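Local coordinates for tapirin (Caldicellulosiruptor kristjanssonii, PDB 6N2B), which probably binds cellulose through its C-terminal beta-helix domain, helping the thermophilic bacterium attach to plant biomass, and carries a bound calcium ion, at residues Y207-N218 against A510-I520; F328-L339 against T348-Y356. All blocks are in the same frame, centred on the assembly; numbering follows the deposited sequence.

Contact 1 of 2, residues Y207-N218 against A510-I520; sequences YAVYSRGSFLPN and AIITLGSTFNI
Ser211 and Thr513 meet inside the coil through their hydroxyls: Ser211 OG donates to Thr513 OG1 at 2.8 Å. Thr513 OG1 lies between its backbone N and carbonyl carbon (chi1 76°), facing Ser211 and passing its own proton on to a water that donates to Ser214 O and Gly515 O. The same rotation lays Thr513 CG2 over the centre of the Phe518 ring, 3.3 Å above its plane. Phe215 and Phe518 both swing CG anti to the backbone N and run side by side, pointing the same way, with Phe215 CD1 and Phe518 CD2 edge to edge at 3.9 Å. Val209 CG1 and Pro217 CD sit over opposite faces of the Phe215 ring, while Ile520 CD1 reaches its edge at Phe215 CE1, 3.7 Å away. Ser214 OG accepts a 3.3 Å bond from Phe518 N. Parallel pairing of the 207-211 and 510-513 strands includes Thr513 N to Tyr210 O, 2.8 Å. At the outer side, Arg212 NH1 forms a salt bridge with Asp418, and the Tyr210 ring stacks on Tyr229. Strand 207-211 is thus flanked by 227-230 and 510-513, the latter continuing to 478-483, while Leu529 of strand 526-531 packs against Val209 and Ile511 across the interior.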
loop_
_atom_site.group_PDB
_atom_site.type_symbol
_atom_site.label_atom_id
_atom_site.label_comp_id
_atom_site.label_asym_id
_atom_site.label_seq_id
_atom_site.Cartn_x
_atom_site.Cartn_y
_atom_site.Cartn_z
ATOM N N TYR A 207 -3.463 -10.441 3.739
ATOM C CA TYR A 207 -3.171 -9.038 3.988
ATOM C C TYR A 207 -2.410 -8.840 5.298
ATOM O O TYR A 207 -2.734 -9.451 6.325
ATOM C CB TYR A 207 -4.464 -8.221 3.936
ATOM C CG TYR A 207 -4.841 -8.090 2.483
ATOM C CD1 TYR A 207 -5.502 -9.126 1.813
ATOM C CD2 TYR A 207 -4.443 -6.980 1.746
ATOM C CE1 TYR A 207 -5.805 -9.029 0.468
ATOM C CE2 TYR A 207 -4.733 -6.875 0.393
ATOM C CZ TYR A 207 -5.407 -7.900 -0.242
ATOM O OH TYR A 207 -5.677 -7.779 -1.588
ATOM N N ALA A 208 -1.336 -8.043 5.221
ATOM C CA ALA A 208 -0.719 -7.513 6.426
ATOM C C ALA A 208 -1.580 -6.399 7.011
ATOM O O ALA A 208 -1.751 -6.303 8.238
ATOM C CB ALA A 208 0.690 -7.020 6.117
ATOM N N VAL A 209 -2.163 -5.576 6.146
ATOM C CA VAL A 209 -3.106 -4.547 6.554
ATOM C C VAL A 209 -4.356 -4.713 5.702
ATOM O O VAL A 209 -4.306 -4.551 4.479
ATOM C CB VAL A 209 -2.522 -3.129 6.403
ATOM C CG1 VAL A 209 -3.520 -2.080 6.852
ATOM C CG2 VAL A 209 -1.256 -2.994 7.195
ATOM N N TYR A 210 -5.469 -5.045 6.338
ATOM C CA TYR A 210 -6.770 -5.039 5.680
ATOM C C TYR A 210 -7.607 -3.973 6.364
ATOM O O TYR A 210 -7.944 -4.111 7.542
ATOM C CB TYR A 210 -7.447 -6.403 5.765
ATOM C CG TYR A 210 -8.725 -6.489 4.964
ATOM C CD1 TYR A 210 -9.933 -6.050 5.494
ATOM C CD2 TYR A 210 -8.728 -7.015 3.672
ATOM C CE1 TYR A 210 -11.097 -6.126 4.765
ATOM C CE2 TYR A 210 -9.893 -7.098 2.932
ATOM C CZ TYR A 210 -11.074 -6.653 3.483
ATOM O OH TYR A 210 -12.250 -6.739 2.758
ATOM N N SER A 211 -7.938 -2.917 5.641
ATOM C CA SER A 211 -8.721 -1.817 6.192
ATOM C C SER A 211 -10.030 -1.711 5.422
ATOM O O SER A 211 -10.030 -1.393 4.225
ATOM C CB SER A 211 -7.943 -0.506 6.131
ATOM O OG SER A 211 -6.922 -0.487 7.103
ATOM N N ARG A 212 -11.143 -1.987 6.107
ATOM C CA ARG A 212 -12.454 -1.846 5.483
ATOM C C ARG A 212 -12.735 -0.388 5.151
ATOM O O ARG A 212 -13.282 -0.076 4.086
ATOM C CB ARG A 212 -13.531 -2.420 6.405
ATOM C CG ARG A 212 -14.941 -2.327 5.849
ATOM C CD ARG A 212 -15.874 -3.322 6.526
ATOM N NE ARG A 212 -16.843 -2.631 7.372
ATOM C CZ ARG A 212 -17.914 -1.977 6.923
ATOM N NH1 ARG A 212 -18.190 -1.937 5.620
ATOM N NH2 ARG A 212 -18.723 -1.377 7.792
ATOM N N GLY A 213 -12.356 0.514 6.044
ATOM C CA GLY A 213 -12.434 1.926 5.745
ATOM C C GLY A 213 -11.089 2.456 5.297
ATOM O O GLY A 213 -10.416 1.841 4.464
ATOM N N SER A 214 -10.685 3.591 5.852
ATOM C CA SER A 214 -9.425 4.217 5.506
ATOM C C SER A 214 -8.282 3.608 6.320
ATOM O O SER A 214 -8.491 2.833 7.260
ATOM C CB SER A 214 -9.498 5.716 5.756
ATOM O OG SER A 214 -9.169 5.992 7.112
ATOM N N PHE A 215 -7.053 3.982 5.946
ATOM C CA PHE A 215 -5.835 3.475 6.584
ATOM C C PHE A 215 -4.837 4.624 6.646
ATOM O O PHE A 215 -4.225 4.981 5.638
ATOM C CB PHE A 215 -5.247 2.288 5.840
ATOM C CG PHE A 215 -3.892 1.889 6.330
ATOM C CD1 PHE A 215 -3.673 1.633 7.671
ATOM C CD2 PHE A 215 -2.834 1.764 5.452
ATOM C CE1 PHE A 215 -2.428 1.261 8.119
ATOM C CE2 PHE A 215 -1.587 1.399 5.897
ATOM C CZ PHE A 215 -1.377 1.147 7.229
ATOM N N LEU A 216 -4.679 5.207 7.829
ATOM C CA LEU A 216 -3.758 6.321 8.027
ATOM C C LEU A 216 -2.693 5.892 9.020
ATOM O O LEU A 216 -2.854 6.082 10.237
ATOM C CB LEU A 216 -4.490 7.565 8.514
ATOM C CG LEU A 216 -5.741 7.868 7.668
ATOM C CD1 LEU A 216 -6.888 8.469 8.489
ATOM C CD2 LEU A 216 -5.381 8.733 6.512
ATOM N N PRO A 217 -1.587 5.331 8.537
ATOM C CA PRO A 217 -0.531 4.870 9.439
ATOM C C PRO A 217 0.234 6.035 10.041
ATOM O O PRO A 217 0.178 7.179 9.575
ATOM C CB PRO A 217 0.377 4.032 8.528
ATOM C CG PRO A 217 0.225 4.632 7.204
ATOM C CD PRO A 217 -1.231 5.097 7.121
ATOM N N ASN A 218 0.952 5.711 11.104
ATOM C CA ASN A 218 1.810 6.659 11.773
ATOM C C ASN A 218 3.069 6.920 10.955
ATOM O O ASN A 218 3.478 6.123 10.102
ATOM C CB ASN A 218 2.209 6.112 13.140
ATOM C CG ASN A 218 2.774 4.710 13.038
ATOM O OD1 ASN A 218 2.040 3.765 12.804
ATOM N ND2 ASN A 218 4.089 4.577 13.168
ATOM N N ALA A 510 -0.715 -9.482 11.621
ATOM C CA ALA A 510 -1.496 -8.690 10.673
ATOM C C ALA A 510 -2.494 -7.835 11.441
ATOM O O ALA A 510 -2.784 -8.093 12.608
ATOM C CB ALA A 510 -2.233 -9.563 9.649
ATOM N N ILE A 511 -3.021 -6.819 10.764
ATOM C CA ILE A 511 -3.927 -5.841 11.357
ATOM C C ILE A 511 -5.153 -5.724 10.461
ATOM O O ILE A 511 -5.034 -5.402 9.273
ATOM C CB ILE A 511 -3.249 -4.472 11.540
ATOM C CG1 ILE A 511 -1.946 -4.641 12.329
ATOM C CG2 ILE A 511 -4.167 -3.500 12.241
ATOM C CD1 ILE A 511 -1.067 -3.404 12.370
ATOM N N ILE A 512 -6.322 -6.002 11.020
ATOM C CA ILE A 512 -7.592 -5.868 10.322
ATOM C C ILE A 512 -8.376 -4.752 10.990
ATOM O O ILE A 512 -8.632 -4.790 12.197
ATOM C CB ILE A 512 -8.403 -7.169 10.354
ATOM C CG1 ILE A 512 -7.743 -8.249 9.498
ATOM C CG2 ILE A 512 -9.843 -6.872 9.959
ATOM C CD1 ILE A 512 -7.919 -9.651 10.054
ATOM N N THR A 513 -8.763 -3.762 10.220
ATOM C CA THR A 513 -9.457 -2.611 10.765
ATOM C C THR A 513 -10.793 -2.491 10.056
ATOM O O THR A 513 -10.877 -2.671 8.838
ATOM C CB THR A 513 -8.624 -1.340 10.599
ATOM O OG1 THR A 513 -8.689 -0.906 9.233
ATOM C CG2 THR A 513 -7.160 -1.613 10.975
ATOM N N LEU A 514 -11.840 -2.208 10.825
ATOM C CA LEU A 514 -13.194 -2.303 10.321
ATOM C C LEU A 514 -13.952 -0.994 10.365
ATOM O O LEU A 514 -15.037 -0.914 9.783
ATOM C CB LEU A 514 -13.973 -3.367 11.106
ATOM C CG LEU A 514 -13.289 -4.736 11.060
ATOM C CD1 LEU A 514 -13.664 -5.601 12.240
ATOM C CD2 LEU A 514 -13.649 -5.429 9.780
ATOM N N GLY A 515 -13.420 0.026 11.016
ATOM C CA GLY A 515 -14.092 1.300 11.036
ATOM C C GLY A 515 -13.955 2.046 9.730
ATOM O O GLY A 515 -13.038 1.797 8.939
ATOM N N SER A 516 -14.896 2.978 9.524
ATOM C CA SER A 516 -14.852 3.865 8.363
ATOM C C SER A 516 -13.505 4.568 8.252
ATOM O O SER A 516 -12.942 4.697 7.157
ATOM C CB SER A 516 -15.976 4.895 8.450
ATOM O OG SER A 516 -17.221 4.253 8.671
ATOM N N THR A 517 -12.979 5.032 9.375
ATOM C CA THR A 517 -11.684 5.680 9.432
ATOM C C THR A 517 -10.800 4.915 10.413
ATOM O O THR A 517 -11.293 4.304 11.365
ATOM C CB THR A 517 -11.854 7.146 9.838
ATOM O OG1 THR A 517 -10.750 7.918 9.348
ATOM C CG2 THR A 517 -11.975 7.284 11.367
ATOM N N PHE A 518 -9.493 4.912 10.162
ATOM C CA PHE A 518 -8.572 4.173 11.020
ATOM C C PHE A 518 -7.224 4.876 11.107
ATOM O O PHE A 518 -6.592 5.136 10.076
ATOM C CB PHE A 518 -8.358 2.738 10.525
ATOM C CG PHE A 518 -7.288 2.030 11.270
ATOM C CD1 PHE A 518 -7.482 1.661 12.590
ATOM C CD2 PHE A 518 -6.064 1.799 10.695
ATOM C CE1 PHE A 518 -6.478 1.036 13.303
ATOM C CE2 PHE A 518 -5.068 1.173 11.394
ATOM C CZ PHE A 518 -5.266 0.796 12.702
ATOM N N ASN A 519 -6.775 5.149 12.335
ATOM C CA ASN A 519 -5.475 5.755 12.600
ATOM C C ASN A 519 -4.658 4.852 13.508
ATOM O O ASN A 519 -5.162 4.393 14.538
ATOM C CB ASN A 519 -5.619 7.118 13.277
ATOM C CG ASN A 519 -6.077 8.202 12.324
ATOM O OD1 ASN A 519 -5.261 9.003 11.822
ATOM N ND2 ASN A 519 -7.391 8.247 12.067
ATOM N N ILE A 520 -3.404 4.605 13.140
ATOM C CA ILE A 520 -2.416 4.102 14.087
ATOM C C ILE A 520 -1.706 5.308 14.664
ATOM O O ILE A 520 -1.251 6.182 13.916
ATOM C CB ILE A 520 -1.411 3.151 13.415
ATOM C CG1 ILE A 520 -2.090 2.368 12.315
ATOM C CG2 ILE A 520 -0.779 2.185 14.431
ATOM C CD1 ILE A 520 -1.177 1.445 11.623
HETATM O O HOH W 1 -10.409 0.911 7.933
HETATM O O HOH W 2 -2.250 8.305 12.356
#

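Contact 2 of 2, residues F328-L339 against T348-Y356; sequences FEIGSIGIVKKL and TIKSGATLY
Gly334 and Tyr356 join through the shortest backbone bond here, Tyr356 N to Gly334 O at 2.7 Å. Gly334 N returns a bond to Thr354 O at 2.9 Å, and Val336 N reaches Tyr356 O, completing a parallel pairing whose short axes diverge by only 4°. A second pairing, turned away from the first, links Thr348 N to Phe328 O (2.9 Å), Ile330 N to Thr348 O and Lys350 N to Ile330 O. Between them, the type II turn from Lys350 to Ala353 takes up a two-residue shift in register. Glu329 extends past the bent Lys350 chain, with Glu329 OE1 3.4 Å from Lys350 CD; the charged ends stay 4.7 Å apart (OE1 to NZ), and Lys350 also has a long, weak ion pair with Glu371, as Glu329 has with Lys310. With an alanine here in place of the lysine, Glu329 would probably lose its aliphatic cover and Glu371 its weak partner. Tyr356 CG lies beside its own backbone N (chi1 -51°), which brings the ring edge to Gly334 O at CD1, 3.3 Å. Inside, Ile330 and Ile349 run side by side, and Leu355 CD2 meets Leu339 CD2 at 3.6 Å. These successive beta-helix coils lie between strands 307-311 and 314-316 on one side and 367-370 and 375-378 on the other.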
loop_
_atom_site.group_PDB
_atom_site.type_symbol
_atom_site.label_atom_id
_atom_site.label_comp_id
_atom_site.label_asym_id
_atom_site.label_seq_id
_atom_site.Cartn_x
_atom_site.Cartn_y
_atom_site.Cartn_z
ATOM N N PHE A 328 10.839 8.767 -13.262
ATOM C CA PHE A 328 9.896 7.685 -13.492
ATOM C C PHE A 328 10.368 6.843 -14.666
ATOM O O PHE A 328 10.533 7.370 -15.769
ATOM C CB PHE A 328 8.500 8.241 -13.749
ATOM C CG PHE A 328 7.490 7.189 -14.031
ATOM C CD1 PHE A 328 7.528 5.985 -13.353
ATOM C CD2 PHE A 328 6.502 7.397 -14.984
ATOM C CE1 PHE A 328 6.599 5.006 -13.621
ATOM C CE2 PHE A 328 5.563 6.426 -15.251
ATOM C CZ PHE A 328 5.601 5.232 -14.569
ATOM N N GLU A 329 10.565 5.540 -14.441
ATOM C CA GLU A 329 10.999 4.609 -15.481
ATOM C C GLU A 329 9.936 3.551 -15.743
ATOM O O GLU A 329 9.418 2.942 -14.802
ATOM C CB GLU A 329 12.294 3.901 -15.098
ATOM C CG GLU A 329 13.410 4.790 -14.609
ATOM C CD GLU A 329 14.732 4.041 -14.588
ATOM O OE1 GLU A 329 14.703 2.780 -14.577
ATOM O OE2 GLU A 329 15.788 4.715 -14.605
ATOM N N ILE A 330 9.648 3.301 -17.018
ATOM C CA ILE A 330 8.738 2.244 -17.430
ATOM C C ILE A 330 9.559 1.093 -17.992
ATOM O O ILE A 330 10.244 1.247 -19.012
ATOM C CB ILE A 330 7.723 2.751 -18.459
ATOM C CG1 ILE A 330 6.954 3.941 -17.887
ATOM C CG2 ILE A 330 6.777 1.624 -18.863
ATOM C CD1 ILE A 330 6.115 4.643 -18.905
ATOM N N GLY A 331 9.473 -0.072 -17.343
ATOM C CA GLY A 331 10.363 -1.170 -17.678
ATOM C C GLY A 331 9.908 -2.019 -18.842
ATOM O O GLY A 331 10.742 -2.590 -19.552
ATOM N N SER A 332 8.599 -2.102 -19.075
ATOM C CA SER A 332 8.107 -2.986 -20.121
ATOM C C SER A 332 6.937 -2.415 -20.931
ATOM O O SER A 332 6.967 -2.481 -22.165
ATOM C CB SER A 332 7.734 -4.331 -19.511
ATOM O OG SER A 332 7.309 -5.232 -20.509
ATOM N N ILE A 333 5.900 -1.863 -20.294
ATOM C CA ILE A 333 4.745 -1.373 -21.057
ATOM C C ILE A 333 4.013 -0.279 -20.289
ATOM O O ILE A 333 3.965 -0.280 -19.055
ATOM C CB ILE A 333 3.791 -2.536 -21.434
ATOM C CG1 ILE A 333 2.786 -2.088 -22.487
ATOM C CG2 ILE A 333 3.084 -3.049 -20.216
ATOM C CD1 ILE A 333 2.017 -3.243 -23.107
ATOM N N GLY A 334 3.442 0.660 -21.031
ATOM C CA GLY A 334 2.595 1.688 -20.468
ATOM C C GLY A 334 1.427 1.995 -21.387
ATOM O O GLY A 334 1.595 2.078 -22.610
ATOM N N ILE A 335 0.232 2.121 -20.807
ATOM C CA ILE A 335 -0.960 2.569 -21.518
ATOM C C ILE A 335 -1.690 3.564 -20.634
ATOM O O ILE A 335 -2.360 3.171 -19.675
ATOM C CB ILE A 335 -1.901 1.410 -21.876
ATOM C CG1 ILE A 335 -1.134 0.252 -22.502
ATOM C CG2 ILE A 335 -3.005 1.920 -22.775
ATOM C CD1 ILE A 335 -1.990 -0.975 -22.773
ATOM N N VAL A 336 -1.565 4.854 -20.939
ATOM C CA VAL A 336 -2.106 5.910 -20.095
ATOM C C VAL A 336 -2.861 6.903 -20.967
ATOM O O VAL A 336 -2.690 6.950 -22.184
ATOM C CB VAL A 336 -1.007 6.635 -19.287
ATOM C CG1 VAL A 336 -0.040 5.641 -18.707
ATOM C CG2 VAL A 336 -0.285 7.657 -20.151
ATOM N N LYS A 337 -3.730 7.681 -20.320
ATOM C CA LYS A 337 -4.442 8.751 -21.007
ATOM C C LYS A 337 -3.488 9.879 -21.377
ATOM O O LYS A 337 -3.508 10.389 -22.503
ATOM C CB LYS A 337 -5.582 9.273 -20.118
ATOM C CG LYS A 337 -6.568 10.274 -20.770
ATOM C CD LYS A 337 -7.412 9.580 -21.845
ATOM C CE LYS A 337 -8.705 10.328 -22.135
ATOM N NZ LYS A 337 -9.147 10.133 -23.552
ATOM N N LYS A 338 -2.640 10.276 -20.439
ATOM C CA LYS A 338 -1.733 11.390 -20.640
ATOM C C LYS A 338 -0.477 11.149 -19.811
ATOM O O LYS A 338 -0.533 10.584 -18.714
ATOM C CB LYS A 338 -2.394 12.729 -20.264
ATOM C CG LYS A 338 -1.724 13.945 -20.892
ATOM C CD LYS A 338 -2.351 15.269 -20.488
ATOM C CE LYS A 338 -1.632 16.430 -21.207
ATOM N NZ LYS A 338 -2.089 17.811 -20.861
ATOM N N LEU A 339 0.663 11.539 -20.365
ATOM C CA LEU A 339 1.902 11.629 -19.612
ATOM C C LEU A 339 2.351 13.069 -19.715
ATOM O O LEU A 339 2.460 13.598 -20.823
ATOM C CB LEU A 339 2.973 10.691 -20.164
ATOM C CG LEU A 339 4.371 10.952 -19.591
ATOM C CD1 LEU A 339 4.434 10.611 -18.093
ATOM C CD2 LEU A 339 5.447 10.208 -20.371
ATOM N N THR A 348 11.783 7.927 -18.311
ATOM C CA THR A 348 12.588 7.089 -19.188
ATOM C C THR A 348 11.793 5.852 -19.597
ATOM O O THR A 348 11.327 5.095 -18.740
ATOM C CB THR A 348 13.890 6.674 -18.500
ATOM O OG1 THR A 348 14.631 7.843 -18.143
ATOM C CG2 THR A 348 14.742 5.811 -19.427
ATOM N N ILE A 349 11.647 5.645 -20.899
ATOM C CA ILE A 349 11.183 4.371 -21.437
ATOM C C ILE A 349 12.420 3.497 -21.596
ATOM O O ILE A 349 13.311 3.818 -22.384
ATOM C CB ILE A 349 10.450 4.560 -22.771
ATOM C CG1 ILE A 349 9.559 5.806 -22.708
ATOM C CG2 ILE A 349 9.642 3.321 -23.147
ATOM C CD1 ILE A 349 8.478 5.760 -21.624
ATOM N N LYS A 350 12.501 2.419 -20.827
ATOM C CA LYS A 350 13.692 1.585 -20.854
ATOM C C LYS A 350 13.663 0.651 -22.056
ATOM O O LYS A 350 12.614 0.414 -22.663
ATOM C CB LYS A 350 13.821 0.767 -19.568
ATOM C CG LYS A 350 14.007 1.597 -18.313
ATOM C CD LYS A 350 15.226 1.127 -17.524
ATOM C CE LYS A 350 16.526 1.674 -18.083
ATOM N NZ LYS A 350 17.743 0.902 -17.669
ATOM N N SER A 351 14.839 0.108 -22.385
ATOM C CA SER A 351 14.997 -0.711 -23.585
ATOM C C SER A 351 13.990 -1.848 -23.604
ATOM O O SER A 351 13.772 -2.527 -22.596
ATOM C CB SER A 351 16.410 -1.292 -23.659
ATOM O OG SER A 351 17.390 -0.310 -23.377
ATOM N N GLY A 352 13.389 -2.061 -24.767
ATOM C CA GLY A 352 12.406 -3.098 -24.944
ATOM C C GLY A 352 10.991 -2.696 -24.587
ATOM O O GLY A 352 10.048 -3.398 -24.973
ATOM N N ALA A 353 10.817 -1.582 -23.880
ATOM C CA ALA A 353 9.512 -1.147 -23.413
ATOM C C ALA A 353 8.792 -0.312 -24.473
ATOM O O ALA A 353 9.411 0.265 -25.373
ATOM C CB ALA A 353 9.658 -0.346 -22.116
ATOM N N THR A 354 7.465 -0.257 -24.352
ATOM C CA THR A 354 6.636 0.608 -25.181
ATOM C C THR A 354 5.660 1.364 -24.296
ATOM O O THR A 354 4.929 0.755 -23.513
ATOM C CB THR A 354 5.850 -0.179 -26.242
ATOM O OG1 THR A 354 6.757 -0.874 -27.113
ATOM C CG2 THR A 354 5.018 0.765 -27.063
ATOM N N LEU A 355 5.648 2.682 -24.415
ATOM C CA LEU A 355 4.618 3.513 -23.809
ATOM C C LEU A 355 3.588 3.895 -24.869
ATOM O O LEU A 355 3.958 4.306 -25.973
ATOM C CB LEU A 355 5.238 4.771 -23.191
ATOM C CG LEU A 355 4.242 5.872 -22.791
ATOM C CD1 LEU A 355 3.186 5.321 -21.854
ATOM C CD2 LEU A 355 4.922 7.074 -22.145
ATOM N N TYR A 356 2.305 3.755 -24.544
ATOM C CA TYR A 356 1.224 4.337 -25.333
ATOM C C TYR A 356 0.518 5.373 -24.481
ATOM O O TYR A 356 0.155 5.086 -23.339
ATOM C CB TYR A 356 0.204 3.295 -25.791
ATOM C CG TYR A 356 0.782 2.073 -26.471
ATOM C CD1 TYR A 356 1.351 1.041 -25.719
ATOM C CD2 TYR A 356 0.738 1.932 -27.865
ATOM C CE1 TYR A 356 1.866 -0.090 -26.323
ATOM C CE2 TYR A 356 1.257 0.795 -28.485
ATOM C CZ TYR A 356 1.822 -0.211 -27.704
ATOM O OH TYR A 356 2.351 -1.338 -28.293
#

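Contacts 1 and 2 belong to the same elongated beta-helix but lie on opposite sides of the chain's centre, with their own centres 33 Å apart and nearest atoms about 21 Å apart. Along the chain, 207-218 comes first, then both segments of contact 2, and finally 510-520. Contact 2 is therefore local, joining consecutive coils through segments whose nearest ends are nine residues apart, whereas in contact 1 the closest ends are 292 residues apart. Parallel strand pairings run from 207-211 through 227-230 and the following coils to 327-330 and 346-349. Contact 1 thus docks a late part of the chain on an early coil, extending the stack beyond its N-terminal strands toward the calcium-bearing region.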